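Local coordinates for protein type IV pilus biogenesis factor PilY1 (Pseudomonas aeruginosa, PDB 3HX6) that primes type IV pilus assembly and supports twitching motility and host-cell adhesion, its calcium binding and release apparently regulating pilus retraction, at residues Phe405-Arg410 with Leu498-Gly502; Ser51-Val55 with Ser139-Ala143. The protein carries 3 engineered substitutions. All coordinates share one frame; numbering follows the deposited sequence.

Contact 1. Residues Phe405-Arg410 with Leu498-Gly502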
ATOM      1  N   PHE A 405       5.312 -14.993  20.694  1.00 24.43           N
ATOM      2  CA  PHE A 405       4.331 -13.941  20.479  1.00 23.58           C
ATOM      3  C   PHE A 405       3.240 -14.591  19.655  1.00 24.63           C
ATOM      4  O   PHE A 405       3.430 -14.901  18.477  1.00 25.53           O
ATOM      5  CB  PHE A 405       5.018 -12.784  19.754  1.00 19.77           C
ATOM      6  CG  PHE A 405       6.233 -12.283  20.483  1.00 19.96           C
ATOM      7  CD1 PHE A 405       6.112 -11.337  21.496  1.00 17.89           C
ATOM      8  CD2 PHE A 405       7.487 -12.838  20.234  1.00 19.35           C
ATOM      9  CE1 PHE A 405       7.215 -10.955  22.252  1.00 16.59           C
ATOM     10  CE2 PHE A 405       8.598 -12.462  20.986  1.00 16.55           C
ATOM     11  CZ  PHE A 405       8.463 -11.520  21.996  1.00 18.64           C
ATOM     12  N   ALA A 406       2.096 -14.803  20.300  1.00 26.90           N
ATOM     13  CA  ALA A 406       0.979 -15.509  19.690  1.00 28.44           C
ATOM     14  C   ALA A 406       1.534 -16.933  19.634  1.00 28.87           C
ATOM     15  O   ALA A 406       1.691 -17.581  20.670  1.00 30.11           O
ATOM     16  CB  ALA A 406       0.687 -14.981  18.293  1.00 28.31           C
ATOM     17  N   SER A 407       1.868 -17.406  18.440  1.00 30.83           N
ATOM     18  CA  SER A 407       2.427 -18.747  18.290  1.00 33.16           C
ATOM     19  C   SER A 407       3.870 -18.677  17.793  1.00 32.05           C
ATOM     20  O   SER A 407       4.605 -19.663  17.841  1.00 33.46           O
ATOM     21  CB  SER A 407       1.594 -19.554  17.295  1.00 34.74           C
ATOM     22  OG  SER A 407       0.231 -19.573  17.671  1.00 39.63           O
ATOM     23  N   THR A 408       4.272 -17.499  17.327  1.00 30.86           N
ATOM     24  CA  THR A 408       5.610 -17.301  16.784  1.00 28.57           C
ATOM     25  C   THR A 408       6.695 -17.108  17.838  1.00 26.93           C
ATOM     26  O   THR A 408       6.593 -16.237  18.699  1.00 28.03           O
ATOM     27  CB  THR A 408       5.634 -16.088  15.844  1.00 28.59           C
ATOM     28  OG1 THR A 408       4.528 -16.166  14.934  1.00 29.43           O
ATOM     29  CG2 THR A 408       6.933 -16.059  15.050  1.00 27.53           C
ATOM     30  N   ALA A 409       7.739 -17.925  17.759  1.00 25.95           N
ATOM     31  CA  ALA A 409       8.854 -17.830  18.693  1.00 25.78           C
ATOM     32  C   ALA A 409       9.926 -16.934  18.076  1.00 25.23           C
ATOM     33  O   ALA A 409      10.178 -17.006  16.877  1.00 25.86           O
ATOM     34  CB  ALA A 409       9.424 -19.216  18.973  1.00 24.47           C
ATOM     35  N   ARG A 410      10.542 -16.086  18.895  1.00 23.50           N
ATOM     36  CA  ARG A 410      11.591 -15.178  18.427  1.00 23.96           C
ATOM     37  C   ARG A 410      12.560 -14.875  19.560  1.00 23.71           C
ATOM     38  O   ARG A 410      12.226 -15.041  20.734  1.00 24.32           O
ATOM     39  CB  ARG A 410      11.001 -13.841  17.964  1.00 21.18           C
ATOM     40  CG  ARG A 410      10.026 -13.896  16.804  1.00 23.73           C
ATOM     41  CD  ARG A 410       9.540 -12.499  16.460  1.00 25.65           C
ATOM     42  NE  ARG A 410       8.467 -12.510  15.471  1.00 28.14           N
ATOM     43  CZ  ARG A 410       8.647 -12.696  14.168  1.00 30.03           C
ATOM     44  NH1 ARG A 410       9.869 -12.878  13.681  1.00 29.37           N
ATOM     45  NH2 ARG A 410       7.600 -12.714  13.353  1.00 28.37           N
ATOM     46  N   LEU A 498       5.186  -8.772  16.094  1.00 20.23           N
ATOM     47  CA  LEU A 498       6.005  -9.974  16.192  1.00 18.93           C
ATOM     48  C   LEU A 498       5.169 -11.243  16.208  1.00 19.49           C
ATOM     49  O   LEU A 498       5.692 -12.342  16.035  1.00 20.06           O
ATOM     50  CB  LEU A 498       6.844  -9.919  17.468  1.00 16.61           C
ATOM     51  CG  LEU A 498       7.782  -8.720  17.608  1.00 16.02           C
ATOM     52  CD1 LEU A 498       8.426  -8.734  18.986  1.00 15.68           C
ATOM     53  CD2 LEU A 498       8.845  -8.780  16.515  1.00 13.73           C
ATOM     54  N   ALA A 499       3.867 -11.080  16.415  1.00 22.43           N
ATOM     55  CA  ALA A 499       2.951 -12.207  16.506  1.00 23.49           C
ATOM     56  C   ALA A 499       2.289 -12.622  15.196  1.00 25.69           C
ATOM     57  O   ALA A 499       1.375 -13.444  15.203  1.00 26.72           O
ATOM     58  CB  ALA A 499       1.886 -11.896  17.542  1.00 22.68           C
ATOM     59  N   ARG A 500       2.748 -12.070  14.078  1.00 26.92           N
ATOM     60  CA  ARG A 500       2.164 -12.393  12.779  1.00 28.28           C
ATOM     61  C   ARG A 500       0.648 -12.184  12.796  1.00 28.50           C
ATOM     62  O   ARG A 500      -0.105 -13.004  12.269  1.00 31.45           O
ATOM     63  CB  ARG A 500       2.465 -13.848  12.397  1.00 29.59           C
ATOM     64  CG  ARG A 500       3.926 -14.139  12.112  1.00 31.39           C
ATOM     65  CD  ARG A 500       4.113 -15.567  11.638  1.00 33.65           C
ATOM     66  NE  ARG A 500       5.512 -15.855  11.349  1.00 37.31           N
ATOM     67  CZ  ARG A 500       5.975 -17.045  10.983  1.00 39.17           C
ATOM     68  NH1 ARG A 500       5.148 -18.077  10.857  1.00 41.60           N
ATOM     69  NH2 ARG A 500       7.270 -17.204  10.746  1.00 39.78           N
ATOM     70  N   GLN A 501       0.208 -11.087  13.400  1.00 27.30           N
ATOM     71  CA  GLN A 501      -1.214 -10.776  13.493  1.00 25.89           C
ATOM     72  C   GLN A 501      -1.740  -9.978  12.303  1.00 26.30           C
ATOM     73  O   GLN A 501      -2.936  -9.999  12.014  1.00 22.99           O
ATOM     74  CB  GLN A 501      -1.496  -9.987  14.773  1.00 26.17           C
ATOM     75  CG  GLN A 501      -1.278 -10.774  16.043  1.00 26.34           C
ATOM     76  CD  GLN A 501      -2.153 -12.002  16.101  1.00 29.09           C
ATOM     77  OE1 GLN A 501      -3.377 -11.900  16.158  1.00 30.27           O
ATOM     78  NE2 GLN A 501      -1.532 -13.176  16.073  1.00 31.04           N
ATOM     79  N   GLY A 502      -0.849  -9.274  11.613  1.00 24.89           N
ATOM     80  CA  GLY A 502      -1.291  -8.465  10.493  1.00 26.45           C
ATOM     81  C   GLY A 502      -1.510  -7.054  10.999  1.00 27.81           C
ATOM     82  O   GLY A 502      -1.837  -6.141  10.245  1.00 28.80           O
TER
HETATM   83  O   HOH W   1       1.917 -16.031  15.738  1.00 32.79           O
HETATM   84  O   HOH W   2       5.308 -11.361  13.049  1.00 40.50           O
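Arg410 reaches across to the backbone of Leu498, its NE giving Leu498 O a hydrogen bond of 2.8 Å that is nearly straight (166° at the hydrogen). Leu498 O lies in the guanidinium plane (3° out of it), and NE approaches in the carbonyl plane, on a lone pair. With a weak second bond from NH2 and a salt bridge from NH2 to Glu547, this limits the guanidinium's rotation. Arg410 CD lies 3.8 Å from Leu498 CD2. Leucine's other methyl, CD1, sits almost squarely over the Phe405 ring, 4.0 Å from its centroid, a CH-pi contact suited to a branched aliphatic beside a flat aromatic. Two alanine methyls meet closely, Ala406 CB to Ala499 CB 3.4 Å, tighter than usual, as their short side chains allow.

One water links turn to loop, accepting a hydrogen bond from Ser407 N, donating to Ala499 O and bonding to Thr408 OG1. Thr408 can join it because OG1 lies anti to its own carbonyl carbon (chi1 -48°), while CG2 rests over a face of each guanidinium, Arg410 and Arg500. Arg500 crosses Thr408 at about a right angle, its CD 3.4 Å from Thr408 OG1. Ala499 O is also bonded by Gln501 NE2 at 3.0 Å, from above the carbonyl plane.

Farther out, Ser508 OG bonds the backbone of Leu498 and Ala499, and Gln501 packs on Tyr63 of the second subunit. Phe405 to Thr408 form a type II' turn closed by reciprocal backbone bonds, the hallmark of a two-residue beta hairpin; it joins strands 392-405 and 408-415, and the 498-502 loop lies against it.

Contact 2. Residues Ser51-Val55 with Ser139-Ala143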
ATOM      1  N   SER A  51      19.516  -6.030  -4.962  1.00 62.19           N
ATOM      2  CA  SER A  51      18.148  -6.502  -4.588  1.00 61.99           C
ATOM      3  C   SER A  51      17.211  -5.317  -4.339  1.00 61.14           C
ATOM      4  O   SER A  51      16.174  -5.193  -4.995  1.00 61.24           O
ATOM      5  CB  SER A  51      18.220  -7.398  -3.347  1.00 62.26           C
ATOM      6  OG  SER A  51      16.934  -7.870  -2.967  1.00 63.73           O
ATOM      7  N   PRO A  52      17.561  -4.425  -3.392  1.00 59.98           N
ATOM      8  CA  PRO A  52      16.694  -3.271  -3.125  1.00 58.43           C
ATOM      9  C   PRO A  52      16.650  -2.342  -4.337  1.00 56.18           C
ATOM     10  O   PRO A  52      16.003  -1.293  -4.310  1.00 56.23           O
ATOM     11  CB  PRO A  52      17.369  -2.593  -1.929  1.00 58.84           C
ATOM     12  CG  PRO A  52      18.111  -3.710  -1.265  1.00 59.53           C
ATOM     13  CD  PRO A  52      18.686  -4.448  -2.441  1.00 59.94           C
ATOM     14  N   ALA A  53      17.355  -2.736  -5.393  1.00 52.67           N
ATOM     15  CA  ALA A  53      17.419  -1.948  -6.614  1.00 48.81           C
ATOM     16  C   ALA A  53      16.480  -2.482  -7.690  1.00 46.43           C
ATOM     17  O   ALA A  53      16.918  -3.066  -8.681  1.00 45.35           O
ATOM     18  CB  ALA A  53      18.851  -1.925  -7.139  1.00 47.72           C
ATOM     19  N   THR A  54      15.185  -2.284  -7.487  1.00 44.47           N
ATOM     20  CA  THR A  54      14.197  -2.731  -8.456  1.00 43.89           C
ATOM     21  C   THR A  54      13.643  -1.538  -9.228  1.00 41.81           C
ATOM     22  O   THR A  54      13.381  -0.483  -8.654  1.00 41.87           O
ATOM     23  CB  THR A  54      13.029  -3.470  -7.776  1.00 44.88           C
ATOM     24  OG1 THR A  54      12.005  -3.731  -8.749  1.00 46.01           O
ATOM     25  CG2 THR A  54      12.458  -2.640  -6.638  1.00 44.63           C
ATOM     26  N   VAL A  55      13.473  -1.708 -10.534  1.00 40.03           N
ATOM     27  CA  VAL A  55      12.955  -0.636 -11.372  1.00 37.90           C
ATOM     28  C   VAL A  55      11.641  -1.016 -12.044  1.00 37.14           C
ATOM     29  O   VAL A  55      11.624  -1.731 -13.046  1.00 36.25           O
ATOM     30  CB  VAL A  55      13.975  -0.243 -12.463  1.00 37.96           C
ATOM     31  CG1 VAL A  55      13.383   0.831 -13.358  1.00 35.54           C
ATOM     32  CG2 VAL A  55      15.265   0.254 -11.816  1.00 37.64           C
ATOM     33  N   SER A 139      24.875  -3.351  -3.473  1.00 25.54           N
ATOM     34  CA  SER A 139      23.692  -3.184  -4.296  1.00 26.75           C
ATOM     35  C   SER A 139      23.732  -1.802  -4.930  1.00 25.45           C
ATOM     36  O   SER A 139      24.081  -0.822  -4.275  1.00 25.55           O
ATOM     37  CB  SER A 139      22.438  -3.316  -3.431  1.00 28.76           C
ATOM     38  OG  SER A 139      21.268  -3.085  -4.193  1.00 36.58           O
ATOM     39  N   PRO A 140      23.391  -1.705  -6.222  1.00 24.60           N
ATOM     40  CA  PRO A 140      23.414  -0.387  -6.858  1.00 22.88           C
ATOM     41  C   PRO A 140      22.239   0.464  -6.382  1.00 21.59           C
ATOM     42  O   PRO A 140      21.312  -0.034  -5.741  1.00 20.21           O
ATOM     43  CB  PRO A 140      23.319  -0.722  -8.340  1.00 23.44           C
ATOM     44  CG  PRO A 140      22.448  -1.943  -8.339  1.00 23.89           C
ATOM     45  CD  PRO A 140      23.028  -2.753  -7.193  1.00 24.95           C
ATOM     46  N   VAL A 141      22.293   1.749  -6.693  1.00 19.93           N
ATOM     47  CA  VAL A 141      21.228   2.667  -6.321  1.00 19.52           C
ATOM     48  C   VAL A 141      20.439   3.032  -7.575  1.00 20.28           C
ATOM     49  O   VAL A 141      21.027   3.369  -8.604  1.00 22.84           O
ATOM     50  CB  VAL A 141      21.807   3.957  -5.706  1.00 17.05           C
ATOM     51  CG1 VAL A 141      20.743   5.046  -5.668  1.00 18.18           C
ATOM     52  CG2 VAL A 141      22.324   3.673  -4.306  1.00 17.24           C
ATOM     53  N   VAL A 142      19.115   2.942  -7.503  1.00 19.22           N
ATOM     54  CA  VAL A 142      18.284   3.312  -8.642  1.00 19.02           C
ATOM     55  C   VAL A 142      17.402   4.467  -8.193  1.00 17.37           C
ATOM     56  O   VAL A 142      16.913   4.477  -7.067  1.00 17.04           O
ATOM     57  CB  VAL A 142      17.385   2.144  -9.129  1.00 19.02           C
ATOM     58  CG1 VAL A 142      18.251   0.958  -9.535  1.00 21.16           C
ATOM     59  CG2 VAL A 142      16.396   1.740  -8.041  1.00 18.56           C
ATOM     60  N   ALA A 143      17.208   5.446  -9.062  1.00 16.25           N
ATOM     61  CA  ALA A 143      16.384   6.586  -8.705  1.00 16.47           C
ATOM     62  C   ALA A 143      15.934   7.318  -9.949  1.00 16.62           C
ATOM     63  O   ALA A 143      16.494   7.130 -11.030  1.00 17.27           O
ATOM     64  CB  ALA A 143      17.171   7.539  -7.798  1.00 17.16           C
TER
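Ser139 meets Pro52 first, its hydroxyl OG standing 3.4 Å from Pro52 CD. The hydroxyl is carried there by an extended first torsion (chi1 177°, OG opposite the backbone N), and it also makes a weak hydrogen bond to Pro140 O of its own segment. Serine is small enough to lie beside a proline ring.

Pro140 follows, meeting Ala53 with both backbone and ring: Ala53 CB is 3.4 Å from Pro140 O and 3.8 Å from Pro140 CG. Alanine's single methyl suits this close approach to a carbonyl and a rigid ring.

Val141 turns its side chain from 51-55, as expected where residues alternate along a strand, whereas Val142 points toward 51-55. The two methyls of Val142 divide the work. CG1, set anti to the carbonyl carbon (chi1 -59°), lies 3.8 Å from Ala53 CB and equally 3.8 Å from Val55 CG2, while CG2 comes up to Thr54 O at 3.8 Å. A beta-branched residue thus offers one methyl to two apolar partners and the other to the backbone between them. The cross-contact is essentially van der Waals.

Backbone bonding goes instead to each segment's own sheet: Ala53 and Val55 pair with Tyr89 and Arg87, Val141 and Ala143 with Ile156 and Val154. Tyr89 on strand 87-91 also touches Pro140, and Leu155 on strand 150-158 touches Pro140 and Val142. Strand 54-55 and strand 141-147, the latter following helix 130-137, are each the first strand, at one edge, of a four-stranded antiparallel sheet and meet through side chains, consistent with the inner strands of two successive propeller blades.

In the fold
Both contacts belong to the C-terminal domain of PilY1 and are partly buried. Contact 2 lies nearer the centre of the chain, 14 Å against 29 Å for contact 1 (centre to centre), yet has more exposed residues. They share no strand or sheet, and their nearest atoms remain about 19 Å apart. Contact 1 sets a loop against a hairpin turn near the second subunit, an apolar patch of Phe405, Leu498 and alanines flanked by arginine, water and carbonyl bonds. Contact 2 brings together two sheets whose backbones are bonded within themselves, leaving methyls and proline rings to fill the interface. Both lie away from the calcium site.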